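PDB 7D6V: succinate dehydrogenase subunit A from Mycolicibacterium smegmatis, which probably oxidises succinate to fumarate at its bound FAD, as the flavoprotein subunit of a membrane-bound succinate dehydrogenase that passes electrons to quinone. Local coordinates for residues I498-E502 against A503-E507; Q490-N493 against D494-I498; H564-D567 against D568-E571; I538-R541 against N542-V546; P481-L484 against H485-Q489. All blocks are in the same frame, centred on the assembly; numbering follows the deposited sequence.

Interaction 1. Residues I498-E502 against A503-E507; sequences IIRKE and AEIQE
Lys501 and Glu504 run alongside each other in the same direction across the N-terminus of helix 502-518, where Lys501 holds the N-cap position directly after the short strand 499-500. Each has CG beside its own backbone N, which sends both chains off in step. The aliphatic part of the lysine then runs along the carboxylate, with CD 3.5 Å from Glu504 OE2. A bend at the last torsion (chi4 48°) leaves Lys501 NZ 4.0 Å from Glu504 OE2, a long salt bridge at a partly exposed place that suits long, flexible charged chains.

On the buried side the contact is made by aliphatic carbon. Ile505 crosses Arg500 at a slant, its CD1 meeting Arg500 CB at 3.6 Å, while the guanidinium turns away to bond Glu244 O through NH1. A branched isoleucine fits here: its CG1-CD1 arm lies against Arg500, and the side chain also packs on Leu555 of helix 532-556. Glu502 and Ala503 are exposed in the first turn, and a glutamate there would probably interact favourably with the helix dipole. The backbone closes the turn: Gln506 N bonds Glu502 O, and Ile505 N reaches Lys501 O at 3.0 Å with an N-H...O angle of 164°.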
loop_
_atom_site.group_PDB
_atom_site.type_symbol
_atom_site.label_atom_id
_atom_site.label_comp_id
_atom_site.label_asym_id
_atom_site.label_seq_id
_atom_site.Cartn_x
_atom_site.Cartn_y
_atom_site.Cartn_z
ATOM N N ILE A 498 7.083 2.752 29.299
ATOM C CA ILE A 498 7.063 1.338 29.656
ATOM C C ILE A 498 7.105 1.181 31.166
ATOM O O ILE A 498 6.367 0.376 31.745
ATOM C CB ILE A 498 8.225 0.578 28.998
ATOM C CG1 ILE A 498 8.111 0.618 27.487
ATOM C CG2 ILE A 498 8.183 -0.869 29.431
ATOM C CD1 ILE A 498 9.330 0.120 26.773
ATOM N N ILE A 499 7.960 1.950 31.826
ATOM C CA ILE A 499 8.147 1.870 33.267
ATOM C C ILE A 499 7.527 3.112 33.880
ATOM O O ILE A 499 7.885 4.237 33.516
ATOM C CB ILE A 499 9.630 1.744 33.643
ATOM C CG1 ILE A 499 10.194 0.418 33.141
ATOM C CG2 ILE A 499 9.807 1.838 35.142
ATOM C CD1 ILE A 499 10.763 0.472 31.752
ATOM N N ARG A 500 6.594 2.908 34.801
ATOM C CA ARG A 500 5.897 3.995 35.467
ATOM C C ARG A 500 6.355 4.081 36.915
ATOM O O ARG A 500 6.562 3.060 37.574
ATOM C CB ARG A 500 4.378 3.798 35.420
ATOM C CG ARG A 500 3.697 4.234 34.129
ATOM C CD ARG A 500 3.779 3.161 33.069
ATOM N NE ARG A 500 3.090 3.535 31.837
ATOM C CZ ARG A 500 1.826 3.231 31.560
ATOM N NH1 ARG A 500 1.099 2.549 32.429
ATOM N NH2 ARG A 500 1.289 3.607 30.411
ATOM N N LYS A 501 6.520 5.306 37.399
ATOM C CA LYS A 501 6.787 5.566 38.802
ATOM C C LYS A 501 5.750 6.551 39.315
ATOM O O LYS A 501 5.222 7.365 38.555
ATOM C CB LYS A 501 8.201 6.117 39.019
ATOM C CG LYS A 501 9.295 5.178 38.552
ATOM C CD LYS A 501 10.657 5.839 38.585
ATOM C CE LYS A 501 11.677 5.010 37.822
ATOM N NZ LYS A 501 11.159 4.602 36.487
ATOM N N GLU A 502 5.455 6.464 40.613
ATOM C CA GLU A 502 4.391 7.283 41.184
ATOM C C GLU A 502 4.691 8.769 41.037
ATOM O O GLU A 502 3.818 9.553 40.644
ATOM C CB GLU A 502 4.189 6.917 42.652
ATOM C CG GLU A 502 3.128 7.739 43.357
ATOM C CD GLU A 502 3.180 7.579 44.860
ATOM O OE1 GLU A 502 4.214 7.099 45.371
ATOM O OE2 GLU A 502 2.187 7.930 45.531
ATOM N N ALA A 503 5.930 9.172 41.333
ATOM C CA ALA A 503 6.292 10.582 41.256
ATOM C C ALA A 503 6.231 11.098 39.824
ATOM O O ALA A 503 5.773 12.220 39.583
ATOM C CB ALA A 503 7.683 10.796 41.848
ATOM N N GLU A 504 6.681 10.294 38.858
ATOM C CA GLU A 504 6.660 10.740 37.469
ATOM C C GLU A 504 5.237 10.849 36.937
ATOM O O GLU A 504 4.925 11.772 36.180
ATOM C CB GLU A 504 7.492 9.803 36.599
ATOM C CG GLU A 504 8.923 9.637 37.068
ATOM C CD GLU A 504 9.705 8.672 36.203
ATOM O OE1 GLU A 504 9.091 8.028 35.329
ATOM O OE2 GLU A 504 10.933 8.556 36.398
ATOM N N ILE A 505 4.356 9.924 37.320
ATOM C CA ILE A 505 2.960 10.028 36.904
ATOM C C ILE A 505 2.306 11.251 37.537
ATOM O O ILE A 505 1.517 11.956 36.894
ATOM C CB ILE A 505 2.194 8.739 37.249
ATOM C CG1 ILE A 505 2.792 7.542 36.517
ATOM C CG2 ILE A 505 0.739 8.871 36.860
ATOM C CD1 ILE A 505 2.411 6.218 37.132
ATOM N N GLN A 506 2.617 11.521 38.807
ATOM C CA GLN A 506 2.069 12.706 39.456
ATOM C C GLN A 506 2.546 13.978 38.769
ATOM O O GLN A 506 1.764 14.913 38.560
ATOM C CB GLN A 506 2.448 12.717 40.934
ATOM C CG GLN A 506 1.682 13.732 41.750
ATOM C CD GLN A 506 0.207 13.408 41.834
ATOM O OE1 GLN A 506 -0.183 12.375 42.374
ATOM N NE2 GLN A 506 -0.624 14.290 41.291
ATOM N N GLU A 507 3.828 14.027 38.401
ATOM C CA GLU A 507 4.349 15.179 37.673
ATOM C C GLU A 507 3.701 15.304 36.300
ATOM O O GLU A 507 3.444 16.415 35.824
ATOM C CB GLU A 507 5.867 15.067 37.548
ATOM C CG GLU A 507 6.513 16.150 36.712
ATOM C CD GLU A 507 7.946 15.817 36.353
ATOM O OE1 GLU A 507 8.447 14.773 36.821
ATOM O OE2 GLU A 507 8.571 16.596 35.602
#

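Interaction 2. Residues Q490-N493 against D494-I498; sequences QSMN and DLVGI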
loop_
_atom_site.group_PDB
_atom_site.type_symbol
_atom_site.label_atom_id
_atom_site.label_comp_id
_atom_site.label_asym_id
_atom_site.label_seq_id
_atom_site.Cartn_x
_atom_site.Cartn_y
_atom_site.Cartn_z
ATOM N N GLN A 490 6.275 14.982 24.399
ATOM C CA GLN A 490 7.458 14.786 25.229
ATOM C C GLN A 490 7.078 14.392 26.650
ATOM O O GLN A 490 7.675 13.476 27.227
ATOM C CB GLN A 490 8.313 16.052 25.235
ATOM C CG GLN A 490 9.651 15.893 25.941
ATOM C CD GLN A 490 10.580 14.936 25.223
ATOM O OE1 GLN A 490 11.220 15.296 24.239
ATOM N NE2 GLN A 490 10.654 13.703 25.712
ATOM N N SER A 491 6.084 15.069 27.230
ATOM C CA SER A 491 5.694 14.760 28.602
ATOM C C SER A 491 5.148 13.343 28.722
ATOM O O SER A 491 5.495 12.615 29.661
ATOM C CB SER A 491 4.663 15.775 29.087
ATOM O OG SER A 491 5.194 17.086 29.036
ATOM N N MET A 492 4.302 12.927 27.777
ATOM C CA MET A 492 3.752 11.577 27.839
ATOM C C MET A 492 4.829 10.525 27.615
ATOM O O MET A 492 4.833 9.489 28.286
ATOM C CB MET A 492 2.621 11.410 26.827
ATOM C CG MET A 492 1.421 12.293 27.096
ATOM S SD MET A 492 0.651 11.903 28.676
ATOM C CE MET A 492 -0.118 10.332 28.299
ATOM N N ASN A 493 5.752 10.769 26.684
ATOM C CA ASN A 493 6.826 9.808 26.459
ATOM C C ASN A 493 7.719 9.677 27.687
ATOM O O ASN A 493 8.124 8.568 28.052
ATOM C CB ASN A 493 7.648 10.219 25.240
ATOM C CG ASN A 493 8.275 9.036 24.538
ATOM O OD1 ASN A 493 7.586 8.242 23.901
ATOM N ND2 ASN A 493 9.590 8.914 24.650
ATOM N N ASP A 494 8.041 10.797 28.334
ATOM C CA ASP A 494 8.952 10.755 29.472
ATOM C C ASP A 494 8.300 10.122 30.696
ATOM O O ASP A 494 8.884 9.241 31.334
ATOM C CB ASP A 494 9.444 12.163 29.803
ATOM C CG ASP A 494 10.339 12.733 28.730
ATOM O OD1 ASP A 494 10.406 12.145 27.632
ATOM O OD2 ASP A 494 10.977 13.775 28.982
ATOM N N LEU A 495 7.088 10.556 31.042
ATOM C CA LEU A 495 6.535 10.238 32.350
ATOM C C LEU A 495 5.483 9.138 32.328
ATOM O O LEU A 495 5.133 8.623 33.393
ATOM C CB LEU A 495 5.951 11.502 32.989
ATOM C CG LEU A 495 6.890 12.712 32.939
ATOM C CD1 LEU A 495 6.210 13.962 33.449
ATOM C CD2 LEU A 495 8.159 12.443 33.724
ATOM N N VAL A 496 4.967 8.762 31.161
ATOM C CA VAL A 496 4.062 7.622 31.031
ATOM C C VAL A 496 4.646 6.749 29.922
ATOM O O VAL A 496 4.308 6.898 28.746
ATOM C CB VAL A 496 2.624 8.042 30.712
ATOM C CG1 VAL A 496 1.746 6.828 30.490
ATOM C CG2 VAL A 496 2.063 8.921 31.818
ATOM N N GLY A 497 5.509 5.812 30.294
ATOM C CA GLY A 497 6.228 5.002 29.338
ATOM C C GLY A 497 6.055 3.530 29.643
ATOM O O GLY A 497 5.028 3.098 30.160
ATOM N N ILE A 498 7.083 2.752 29.299
ATOM C CA ILE A 498 7.063 1.338 29.656
ATOM C C ILE A 498 7.105 1.181 31.166
ATOM O O ILE A 498 6.367 0.376 31.745
ATOM C CB ILE A 498 8.225 0.578 28.998
ATOM C CG1 ILE A 498 8.111 0.618 27.487
ATOM C CG2 ILE A 498 8.183 -0.869 29.431
ATOM C CD1 ILE A 498 9.330 0.120 26.773
#
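Gln490 turns its CG opposite its backbone N (chi1 -173°) and bends at chi2 (66°), which carries its amide up the helix to the carboxylate of Asp494 one turn on; Asp494 keeps CG beside its own N. The two planes are 52° apart. Gln490 NE2 donates to Asp494 OD1; the modelled length of 2.5 Å is very short and its exact value doubtful. Glutamine can serve two partners, and its OE1 accepts from Lys217 NZ.

The backbone bonds continue to the end of the helix. Leu495 N bonds Ser491 O at 2.9 Å, and Val496 N still reaches Met492 O at 3.0 Å, although this donor lies above the carbonyl plane and Val496 itself has left helical torsions. Gly497 follows in an extended conformation. On the buried side the methyl end of Met492 touches Val496, CE to CB 4.3 Å, a flexible thioether chain against a compact branched one.

This last turn of helix 481-495 packs on two helices: Leu495 rests on Ala508 and Arg511 of helix 502-518, while Met492 and Val496 lean on Ser547 and Val550 of helix 532-556.

Interaction 3. Residues H564-D567 against D568-E571; sequences HTRD and DYPE
Arg566 and Asp568 form the tight half of this turn. The arginine folds back on itself, bent at chi2 and chi3, which brings NE within 3.0 Å of Asp568 OD1 in a nearly straight hydrogen bond that is also a salt bridge. The oxygen approaches almost in the guanidinium plane and accepts through its syn lone pair. A second, weak bond runs from Arg566 NH1 to Asp568 OD2 at 3.5 Å, giving a side-on, two-pronged grip with the two planes 31° apart. Asp568 can offer its carboxylate this way because its CG sits between the backbone N and the carbonyl carbon (chi1 50°), turned back over the turn. Arg566 NH2 bonds Leu555 O at the end of helix 532-556, so the buried guanidinium is held from more than one direction. A long, multivalent donor suits this place, and the neighbouring positive charge probably favours the ionised carboxylate.

The outer half is looser. The exposed Tyr569 runs alongside the arginine, its ring steep to the guanidinium and presenting its edge to Arg566 NH1, which stands 3.8 Å from Tyr569 CE2; no cation-pi stack results. Asp567 starts away from 568-571, and its side chain meets Lys501 and Ile499. Pro570 only brings CD to 3.8 Å from Asp567 O.

In the backbone, a weak bond of 3.3 Å joins Tyr569 N to Arg566 O, and Asp567 and Asp568 have the torsions of the two central positions of a type I turn. Residues 566-569 thus make a type I beta turn, which follows strand 565-566, a short strand lying parallel to strand 499-500.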
loop_
_atom_site.group_PDB
_atom_site.type_symbol
_atom_site.label_atom_id
_atom_site.label_comp_id
_atom_site.label_asym_id
_atom_site.label_seq_id
_atom_site.Cartn_x
_atom_site.Cartn_y
_atom_site.Cartn_z
ATOM N N HIS A 564 1.334 -2.790 31.429
ATOM C CA HIS A 564 1.425 -1.774 32.472
ATOM C C HIS A 564 2.439 -2.238 33.508
ATOM O O HIS A 564 2.191 -3.198 34.242
ATOM C CB HIS A 564 0.063 -1.521 33.111
ATOM C CG HIS A 564 0.129 -0.749 34.390
ATOM N ND1 HIS A 564 0.490 0.580 34.440
ATOM C CD2 HIS A 564 -0.122 -1.117 35.668
ATOM C CE1 HIS A 564 0.461 0.995 35.693
ATOM N NE2 HIS A 564 0.091 -0.015 36.457
ATOM N N THR A 565 3.575 -1.551 33.570
ATOM C CA THR A 565 4.645 -1.879 34.499
ATOM C C THR A 565 4.831 -0.730 35.475
ATOM O O THR A 565 5.005 0.418 35.058
ATOM C CB THR A 565 5.955 -2.156 33.759
ATOM O OG1 THR A 565 5.690 -2.950 32.598
ATOM C CG2 THR A 565 6.925 -2.895 34.655
ATOM N N ARG A 566 4.788 -1.039 36.765
ATOM C CA ARG A 566 5.076 -0.079 37.820
ATOM C C ARG A 566 6.388 -0.463 38.484
ATOM O O ARG A 566 6.531 -1.586 38.977
ATOM C CB ARG A 566 3.952 -0.037 38.857
ATOM C CG ARG A 566 2.724 0.738 38.426
ATOM C CD ARG A 566 2.928 2.237 38.542
ATOM N NE ARG A 566 2.917 2.693 39.928
ATOM C CZ ARG A 566 1.839 3.138 40.564
ATOM N NH1 ARG A 566 1.930 3.532 41.824
ATOM N NH2 ARG A 566 0.672 3.187 39.944
ATOM N N ASP A 567 7.344 0.464 38.490
ATOM C CA ASP A 567 8.634 0.180 39.109
ATOM C C ASP A 567 8.499 -0.004 40.616
ATOM O O ASP A 567 9.150 -0.878 41.199
ATOM C CB ASP A 567 9.627 1.294 38.789
ATOM C CG ASP A 567 11.062 0.857 38.974
ATOM O OD1 ASP A 567 11.718 0.521 37.966
ATOM O OD2 ASP A 567 11.534 0.843 40.129
ATOM N N ASP A 568 7.663 0.804 41.262
ATOM C CA ASP A 568 7.482 0.706 42.704
ATOM C C ASP A 568 6.527 -0.408 43.110
ATOM O O ASP A 568 6.391 -0.677 44.308
ATOM C CB ASP A 568 6.991 2.044 43.267
ATOM C CG ASP A 568 5.805 2.604 42.507
ATOM O OD1 ASP A 568 5.480 2.080 41.424
ATOM O OD2 ASP A 568 5.193 3.570 43.002
ATOM N N TYR A 569 5.863 -1.049 42.154
ATOM C CA TYR A 569 5.064 -2.248 42.396
ATOM C C TYR A 569 5.459 -3.293 41.365
ATOM O O TYR A 569 4.726 -3.555 40.404
ATOM C CB TYR A 569 3.568 -1.938 42.351
ATOM C CG TYR A 569 3.121 -1.116 43.532
ATOM C CD1 TYR A 569 2.809 -1.719 44.740
ATOM C CD2 TYR A 569 3.043 0.266 43.449
ATOM C CE1 TYR A 569 2.414 -0.972 45.827
ATOM C CE2 TYR A 569 2.652 1.022 44.531
ATOM C CZ TYR A 569 2.339 0.400 45.717
ATOM O OH TYR A 569 1.946 1.151 46.797
ATOM N N PRO A 570 6.630 -3.912 41.538
ATOM C CA PRO A 570 7.114 -4.859 40.529
ATOM C C PRO A 570 6.391 -6.184 40.560
ATOM O O PRO A 570 6.456 -6.932 39.578
ATOM C CB PRO A 570 8.588 -5.026 40.900
ATOM C CG PRO A 570 8.575 -4.910 42.391
ATOM C CD PRO A 570 7.479 -3.918 42.740
ATOM N N GLU A 571 5.689 -6.488 41.647
ATOM C CA GLU A 571 5.081 -7.799 41.824
ATOM C C GLU A 571 3.932 -7.919 40.844
ATOM O O GLU A 571 2.817 -7.466 41.107
ATOM C CB GLU A 571 4.607 -7.986 43.259
ATOM C CG GLU A 571 4.434 -9.435 43.653
ATOM C CD GLU A 571 5.741 -10.200 43.635
ATOM O OE1 GLU A 571 6.799 -9.581 43.881
ATOM O OE2 GLU A 571 5.711 -11.422 43.377
#

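Interaction 4. Residues I538-R541 against N542-V546; sequences IDMR and NMLLV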
loop_
_atom_site.group_PDB
_atom_site.type_symbol
_atom_site.label_atom_id
_atom_site.label_comp_id
_atom_site.label_asym_id
_atom_site.label_seq_id
_atom_site.Cartn_x
_atom_site.Cartn_y
_atom_site.Cartn_z
ATOM N N ILE A 538 -7.897 21.389 16.960
ATOM C CA ILE A 538 -9.111 20.671 17.336
ATOM C C ILE A 538 -8.772 19.322 17.965
ATOM O O ILE A 538 -9.358 18.935 18.980
ATOM C CB ILE A 538 -10.040 20.516 16.119
ATOM C CG1 ILE A 538 -10.542 21.882 15.658
ATOM C CG2 ILE A 538 -11.217 19.619 16.452
ATOM C CD1 ILE A 538 -11.156 21.859 14.281
ATOM N N ASP A 539 -7.823 18.587 17.376
ATOM C CA ASP A 539 -7.437 17.278 17.901
ATOM C C ASP A 539 -6.791 17.356 19.280
ATOM O O ASP A 539 -6.818 16.366 20.026
ATOM C CB ASP A 539 -6.469 16.585 16.941
ATOM C CG ASP A 539 -7.108 16.229 15.618
ATOM O OD1 ASP A 539 -8.282 15.802 15.614
ATOM O OD2 ASP A 539 -6.428 16.361 14.579
ATOM N N MET A 540 -6.191 18.499 19.619
ATOM C CA MET A 540 -5.444 18.598 20.865
ATOM C C MET A 540 -6.334 18.418 22.088
ATOM O O MET A 540 -5.867 17.921 23.116
ATOM C CB MET A 540 -4.716 19.938 20.930
ATOM C CG MET A 540 -3.262 19.880 20.486
ATOM S SD MET A 540 -2.303 18.632 21.359
ATOM C CE MET A 540 -2.005 19.473 22.908
ATOM N N ARG A 541 -7.612 18.799 22.008
ATOM C CA ARG A 541 -8.484 18.644 23.170
ATOM C C ARG A 541 -8.776 17.171 23.451
ATOM O O ARG A 541 -8.749 16.732 24.611
ATOM C CB ARG A 541 -9.771 19.453 22.972
ATOM C CG ARG A 541 -10.773 18.875 21.988
ATOM C CD ARG A 541 -11.916 19.836 21.712
ATOM N NE ARG A 541 -12.888 19.893 22.800
ATOM C CZ ARG A 541 -14.170 19.562 22.676
ATOM N NH1 ARG A 541 -14.640 19.145 21.511
ATOM N NH2 ARG A 541 -14.983 19.651 23.717
ATOM N N ASN A 542 -9.017 16.385 22.398
ATOM C CA ASN A 542 -9.172 14.946 22.566
ATOM C C ASN A 542 -7.891 14.321 23.093
ATOM O O ASN A 542 -7.931 13.449 23.971
ATOM C CB ASN A 542 -9.567 14.302 21.240
ATOM C CG ASN A 542 -10.725 15.004 20.575
ATOM O OD1 ASN A 542 -11.676 15.416 21.235
ATOM N ND2 ASN A 542 -10.651 15.149 19.261
ATOM N N MET A 543 -6.745 14.753 22.564
ATOM C CA MET A 543 -5.478 14.200 23.032
ATOM C C MET A 543 -5.252 14.505 24.508
ATOM O O MET A 543 -4.797 13.639 25.262
ATOM C CB MET A 543 -4.325 14.724 22.179
ATOM C CG MET A 543 -4.043 13.865 20.962
ATOM S SD MET A 543 -2.556 14.329 20.064
ATOM C CE MET A 543 -3.184 15.635 19.017
ATOM N N LEU A 544 -5.578 15.724 24.941
ATOM C CA LEU A 544 -5.407 16.086 26.345
ATOM C C LEU A 544 -6.323 15.269 27.247
ATOM O O LEU A 544 -5.897 14.796 28.310
ATOM C CB LEU A 544 -5.661 17.579 26.537
ATOM C CG LEU A 544 -4.592 18.541 26.014
ATOM C CD1 LEU A 544 -5.111 19.969 26.009
ATOM C CD2 LEU A 544 -3.324 18.436 26.837
ATOM N N LEU A 545 -7.583 15.089 26.841
ATOM C CA LEU A 545 -8.509 14.297 27.647
ATOM C C LEU A 545 -8.031 12.852 27.778
ATOM O O LEU A 545 -8.023 12.277 28.877
ATOM C CB LEU A 545 -9.905 14.357 27.029
ATOM C CG LEU A 545 -11.070 13.831 27.863
ATOM C CD1 LEU A 545 -11.174 14.608 29.148
ATOM C CD2 LEU A 545 -12.365 13.917 27.082
ATOM N N VAL A 546 -7.603 12.257 26.662
ATOM C CA VAL A 546 -7.154 10.869 26.693
ATOM C C VAL A 546 -5.881 10.734 27.521
ATOM O O VAL A 546 -5.705 9.752 28.252
ATOM C CB VAL A 546 -6.970 10.340 25.260
ATOM C CG1 VAL A 546 -6.233 9.017 25.266
ATOM C CG2 VAL A 546 -8.319 10.188 24.585
#
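The guanidinium of Arg541 and the carboxamide of Asn542 are inclined to each other by 46° and do not stack: it is the arginine's aliphatic CG that meets the amide at its oxygen, 3.7 Å from Asn542 OD1. Arg541 puts CG between its backbone N and carbonyl carbon (chi1 74°), which swings the chain toward Asn542. The amide oxygen accepts a hydrogen bond from Arg235 NH1, while Arg541 NH2 is weakly bonded to Pro590 O. At the other end of the amide, Asn542 ND2 stands 4.0 Å from Ile538 O.

Around the helix from these polar groups, Met540 crosses two neighbours at an angle. Its SD lies 3.9 Å from Met543 CE, and its CE lies 4.1 Å from Leu544 CG. Bent at chi2 and chi3, Met540 can reach both, three and four residues ahead, and unbranched thioethers suit a seam that must fit His485 and Leu488 of helix 481-495. Met543 CE also touches Asp539 CB, at 4.0 Å. The regular backbone bonds run beneath, Leu544 N to Met540 O measuring 2.9 Å.

This part of helix 532-556 has a sulfur-rich side and a polar side, both buried. Asp539, in a long, weak ion pair with Lys39, lies near the cofactor, its side chain about 6 Å from FAD. The charges of Arg235 and Arg541 lie close together, and the asparagine oxygen, bonded to Arg235, probably eases this crowding.

Interaction 5. Residues P481-L484 against H485-Q489; sequences PYTL and HAELQ
Pro481 O receives the backbone N of His485 at 2.9 Å in the first turn of helix 481-495. Proline suits this opening position because a first-turn N-H has no carbonyl within the helix to bond and proline has none, while its ring fixes a helical phi. Ala486 N bonds Tyr482 O and Leu488 N bonds Leu484 O, each at 2.9 Å, carrying the regular ladder forward.

Among the side chains, Thr483 and Glu487 run abreast, with the methyl CG2 of Thr483 3.7 Å from Glu487 OE2. This is a contact of methyl and oxygen; the carboxylate forms a salt bridge to Arg518 through OE1. The threonine methyl stands opposite its backbone N (chi1 -69° for OG1), which turns it toward the glutamate. His485 also carries its ring opposite the backbone N; Gln489 OE1 lies 3.9 Å above one face, offset toward the rim, and Lys214 O is shared by NE2 of both residues.

At the start of the helix, Tyr482 OH bonds Pro46 O of the iron-sulfur subunit. The helix packs on two others: Leu484 and Leu488 rest on Leu515 of helix 502-518, and His485 meets Leu536 and Met543 of helix 532-556.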
loop_
_atom_site.group_PDB
_atom_site.type_symbol
_atom_site.label_atom_id
_atom_site.label_comp_id
_atom_site.label_asym_id
_atom_site.label_seq_id
_atom_site.Cartn_x
_atom_site.Cartn_y
_atom_site.Cartn_z
ATOM N N PRO A 481 -0.301 25.618 18.062
ATOM C CA PRO A 481 -0.740 24.223 18.249
ATOM C C PRO A 481 0.387 23.210 18.159
ATOM O O PRO A 481 0.393 22.227 18.909
ATOM C CB PRO A 481 -1.764 24.025 17.122
ATOM C CG PRO A 481 -2.151 25.389 16.692
ATOM C CD PRO A 481 -0.979 26.271 16.933
ATOM N N TYR A 482 1.343 23.423 17.253
ATOM C CA TYR A 482 2.434 22.472 17.078
ATOM C C TYR A 482 3.328 22.421 18.309
ATOM O O TYR A 482 3.762 21.339 18.726
ATOM C CB TYR A 482 3.244 22.839 15.835
ATOM C CG TYR A 482 2.465 22.733 14.544
ATOM C CD1 TYR A 482 2.440 21.551 13.823
ATOM C CD2 TYR A 482 1.755 23.814 14.048
ATOM C CE1 TYR A 482 1.732 21.448 12.647
ATOM C CE2 TYR A 482 1.041 23.718 12.872
ATOM C CZ TYR A 482 1.034 22.533 12.176
ATOM O OH TYR A 482 0.329 22.431 11.004
ATOM N N THR A 483 3.608 23.579 18.908
ATOM C CA THR A 483 4.418 23.623 20.121
ATOM C C THR A 483 3.735 22.887 21.266
ATOM O O THR A 483 4.367 22.098 21.981
ATOM C CB THR A 483 4.699 25.079 20.496
ATOM O OG1 THR A 483 5.571 25.661 19.523
ATOM C CG2 THR A 483 5.343 25.173 21.868
ATOM N N LEU A 484 2.433 23.121 21.445
ATOM C CA LEU A 484 1.690 22.439 22.499
ATOM C C LEU A 484 1.669 20.935 22.266
ATOM O O LEU A 484 1.823 20.148 23.209
ATOM C CB LEU A 484 0.263 22.980 22.569
ATOM C CG LEU A 484 -0.004 24.291 23.310
ATOM C CD1 LEU A 484 -1.389 24.805 22.965
ATOM C CD2 LEU A 484 0.136 24.124 24.802
ATOM N N HIS A 485 1.468 20.518 21.014
ATOM C CA HIS A 485 1.453 19.096 20.699
ATOM C C HIS A 485 2.797 18.449 21.004
ATOM O O HIS A 485 2.853 17.350 21.568
ATOM C CB HIS A 485 1.079 18.890 19.233
ATOM C CG HIS A 485 0.961 17.452 18.838
ATOM N ND1 HIS A 485 1.245 17.005 17.567
ATOM C CD2 HIS A 485 0.585 16.362 19.545
ATOM C CE1 HIS A 485 1.051 15.701 17.507
ATOM N NE2 HIS A 485 0.650 15.286 18.695
ATOM N N ALA A 486 3.893 19.117 20.635
ATOM C CA ALA A 486 5.219 18.577 20.916
ATOM C C ALA A 486 5.471 18.475 22.414
ATOM O O ALA A 486 6.053 17.491 22.887
ATOM C CB ALA A 486 6.287 19.440 20.249
ATOM N N GLU A 487 5.047 19.484 23.179
ATOM C CA GLU A 487 5.235 19.426 24.627
ATOM C C GLU A 487 4.440 18.281 25.242
ATOM O O GLU A 487 4.944 17.563 26.115
ATOM C CB GLU A 487 4.848 20.758 25.263
ATOM C CG GLU A 487 5.740 21.907 24.842
ATOM C CD GLU A 487 5.526 23.148 25.675
ATOM O OE1 GLU A 487 4.786 23.070 26.676
ATOM O OE2 GLU A 487 6.100 24.202 25.331
ATOM N N LEU A 488 3.198 18.086 24.790
ATOM C CA LEU A 488 2.409 16.958 25.272
ATOM C C LEU A 488 3.078 15.635 24.938
ATOM O O LEU A 488 3.132 14.726 25.776
ATOM C CB LEU A 488 1.004 16.998 24.675
ATOM C CG LEU A 488 0.183 15.724 24.892
ATOM C CD1 LEU A 488 -0.273 15.619 26.330
ATOM C CD2 LEU A 488 -1.003 15.670 23.951
ATOM N N GLN A 489 3.585 15.503 23.710
ATOM C CA GLN A 489 4.220 14.257 23.304
ATOM C C GLN A 489 5.446 13.964 24.154
ATOM O O GLN A 489 5.643 12.828 24.603
ATOM C CB GLN A 489 4.592 14.323 21.827
ATOM C CG GLN A 489 3.415 14.154 20.897
ATOM C CD GLN A 489 3.837 13.991 19.459
ATOM O OE1 GLN A 489 4.622 14.779 18.941
ATOM N NE2 GLN A 489 3.317 12.963 18.804
#

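Interactions 5, 2 and 1 follow one another along the chain: 5 and 2 share helix 481-495, and residues 494-498 lead into strand 499-500 and helix 502-518. Interactions 1 and 2 touch, with Leu495 CB 3.4 Å from Glu504 O. Interaction 3 joins through the sheet, Arg500 N lying 3.0 Å from Thr565 O and Arg500 O 2.9 Å from Asp567 N. Interaction 4 packs against interaction 5, Met543 SD being 3.6 Å from His485 NE2. Of these two, interaction 4 lies closer to the flavin, the Asp539 side chain about 6 Å from FAD against about 14 Å for that of His485. Interactions 3 and 4 are far apart, their centres about 28 Å from each other.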